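Local coordinates for CRISPR-associated endonuclease Cas3-HD (Methanocaldococcus jannaschii, PDB 3S4L), which cleaves single-stranded DNA, with magnesium as cofactor, and single-stranded RNA, as a nuclease of CRISPR antiviral defence, at residues R34-I39 and L50-V55. Sequence-based numbering, arbitrary orientation.
Sequences RYLKTI and LDIEKV
I52 lays its CD1 methyl over one face of the L36–K37 peptide group, with the methyl carbon 4.2 Å from L36 C, almost straight above it. A second peptide group borders the leucine from the other helix, since the carbonyl oxygen I52 O lies 4.1 Å from L36 CG. The other branch of I52 reaches the side chain of L36: I52 CG2, anti to its own backbone N, sits 3.8 Å from L36 CG, with CB and CD2 of the leucine slightly farther off. One isoleucine therefore covers both backbone and side chain of L36.

One turn further along, V55 CG1 inserts between two residues of the facing helix. Its chi1 of 170° directs that methyl across the gap, to 3.6 Å from L36 CD1 and 3.7 Å from I39 CG2. The side chains of L36 and V55 run alongside each other, pointing in opposite directions, whereas I39 meets the valine at a slant. No hydrogen bond spans the interface.

This is the all-helical HD domain of a Cas3 nuclease, and the contact joins the first turns of helices 36-43 and 52-65, well away from the metal site. Helix 52-65 ends shortly before D67, one of the calcium ligands. W28 of helix 17-31 packs on both L36 and I39, while L211 and P214 of helix 204-215 touch I39.

The start of helix 52-65 is fixed by D51 as N-cap. Its carboxylate folds back over this first turn, and D51 OD1 accepts K54 N at 2.9 Å, with the N-H approaching nearly along the carboxylate C–O bond direction and an angle of 152° at the hydrogen.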
loop_
_atom_site.group_PDB
_atom_site.type_symbol
_atom_site.label_atom_id
_atom_site.label_comp_id
_atom_site.label_asym_id
_atom_site.label_seq_id
_atom_site.Cartn_x
_atom_site.Cartn_y
_atom_site.Cartn_z
ATOM N N ARG A 34 7.402 -11.112 -17.052
ATOM C CA ARG A 34 8.822 -11.013 -16.737
ATOM C C ARG A 34 9.078 -11.158 -15.231
ATOM O O ARG A 34 10.198 -11.455 -14.820
ATOM C CB ARG A 34 9.400 -9.691 -17.260
ATOM N N TYR A 35 8.037 -10.982 -14.417
ATOM C CA TYR A 35 8.210 -10.894 -12.957
ATOM C C TYR A 35 7.464 -11.952 -12.131
ATOM O O TYR A 35 7.864 -12.276 -11.006
ATOM C CB TYR A 35 7.788 -9.497 -12.474
ATOM C CG TYR A 35 8.616 -8.394 -13.068
ATOM C CD1 TYR A 35 9.872 -8.095 -12.556
ATOM C CD2 TYR A 35 8.151 -7.651 -14.144
ATOM C CE1 TYR A 35 10.643 -7.080 -13.097
ATOM C CE2 TYR A 35 8.911 -6.632 -14.692
ATOM C CZ TYR A 35 10.157 -6.351 -14.167
ATOM O OH TYR A 35 10.916 -5.339 -14.717
ATOM N N LEU A 36 6.369 -12.466 -12.680
ATOM C CA LEU A 36 5.518 -13.405 -11.954
ATOM C C LEU A 36 6.264 -14.608 -11.314
ATOM O O LEU A 36 6.103 -14.884 -10.125
ATOM C CB LEU A 36 4.373 -13.880 -12.857
ATOM C CG LEU A 36 2.956 -13.342 -12.601
ATOM C CD1 LEU A 36 2.919 -12.300 -11.519
ATOM C CD2 LEU A 36 2.290 -12.820 -13.879
ATOM N N LYS A 37 7.066 -15.337 -12.082
ATOM C CA LYS A 37 7.786 -16.468 -11.493
ATOM C C LYS A 37 8.637 -16.057 -10.279
ATOM O O LYS A 37 8.607 -16.726 -9.239
ATOM C CB LYS A 37 8.647 -17.192 -12.531
ATOM C CG LYS A 37 9.362 -18.423 -11.993
ATOM C CD LYS A 37 10.255 -19.009 -13.076
ATOM C CE LYS A 37 11.285 -19.983 -12.540
ATOM N NZ LYS A 37 10.830 -21.391 -12.609
ATOM N N THR A 38 9.383 -14.963 -10.416
ATOM C CA THR A 38 10.277 -14.506 -9.354
ATOM C C THR A 38 9.488 -14.186 -8.098
ATOM O O THR A 38 9.845 -14.607 -7.004
ATOM C CB THR A 38 11.076 -13.269 -9.789
ATOM O OG1 THR A 38 11.820 -13.587 -10.972
ATOM C CG2 THR A 38 12.051 -12.837 -8.699
ATOM N N ILE A 39 8.399 -13.453 -8.260
ATOM C CA ILE A 39 7.543 -13.137 -7.131
ATOM C C ILE A 39 6.919 -14.404 -6.524
ATOM O O ILE A 39 6.868 -14.543 -5.308
ATOM C CB ILE A 39 6.450 -12.156 -7.541
ATOM C CG1 ILE A 39 7.078 -10.881 -8.111
ATOM C CG2 ILE A 39 5.562 -11.832 -6.354
ATOM C CD1 ILE A 39 6.080 -9.960 -8.781
ATOM N N LEU A 50 1.170 -19.660 -3.649
ATOM C CA LEU A 50 0.196 -19.052 -4.552
ATOM C C LEU A 50 0.541 -19.471 -5.967
ATOM O O LEU A 50 1.716 -19.437 -6.343
ATOM C CB LEU A 50 0.284 -17.522 -4.486
ATOM C CG LEU A 50 -0.272 -16.724 -3.306
ATOM C CD1 LEU A 50 -0.319 -15.254 -3.690
ATOM C CD2 LEU A 50 -1.656 -17.219 -2.931
ATOM N N ASP A 51 -0.456 -19.854 -6.760
ATOM C CA ASP A 51 -0.188 -20.158 -8.176
ATOM C C ASP A 51 -0.003 -18.846 -8.961
ATOM O O ASP A 51 -0.168 -17.764 -8.398
ATOM C CB ASP A 51 -1.280 -21.050 -8.799
ATOM C CG ASP A 51 -2.664 -20.386 -8.796
ATOM O OD1 ASP A 51 -2.738 -19.155 -8.623
ATOM O OD2 ASP A 51 -3.682 -21.092 -8.977
ATOM N N ILE A 52 0.333 -18.932 -10.247
ATOM C CA ILE A 52 0.723 -17.734 -10.985
ATOM C C ILE A 52 -0.410 -16.714 -11.065
ATOM O O ILE A 52 -0.177 -15.511 -10.980
ATOM C CB ILE A 52 1.260 -18.036 -12.414
ATOM C CG1 ILE A 52 2.606 -18.765 -12.353
ATOM C CG2 ILE A 52 1.422 -16.731 -13.208
ATOM C CD1 ILE A 52 3.738 -17.910 -11.762
ATOM N N GLU A 53 -1.634 -17.195 -11.237
ATOM C CA GLU A 53 -2.770 -16.295 -11.377
ATOM C C GLU A 53 -3.085 -15.605 -10.050
ATOM O O GLU A 53 -3.513 -14.449 -10.026
ATOM C CB GLU A 53 -3.994 -17.036 -11.930
ATOM C CG GLU A 53 -4.186 -16.862 -13.434
ATOM C CD GLU A 53 -4.411 -18.182 -14.166
ATOM O OE1 GLU A 53 -5.373 -18.263 -14.960
ATOM O OE2 GLU A 53 -3.627 -19.134 -13.951
ATOM N N LYS A 54 -2.868 -16.311 -8.946
ATOM C CA LYS A 54 -3.067 -15.711 -7.628
ATOM C C LYS A 54 -2.065 -14.579 -7.415
ATOM O O LYS A 54 -2.421 -13.493 -6.947
ATOM C CB LYS A 54 -2.909 -16.763 -6.528
ATOM C CG LYS A 54 -4.203 -17.133 -5.841
ATOM C CD LYS A 54 -5.311 -17.314 -6.857
ATOM N N VAL A 55 -0.811 -14.848 -7.772
ATOM C CA VAL A 55 0.291 -13.904 -7.602
ATOM C C VAL A 55 0.026 -12.645 -8.388
ATOM O O VAL A 55 0.366 -11.543 -7.961
ATOM C CB VAL A 55 1.617 -14.509 -8.086
ATOM C CG1 VAL A 55 2.696 -13.442 -8.140
ATOM C CG2 VAL A 55 2.024 -15.682 -7.199
#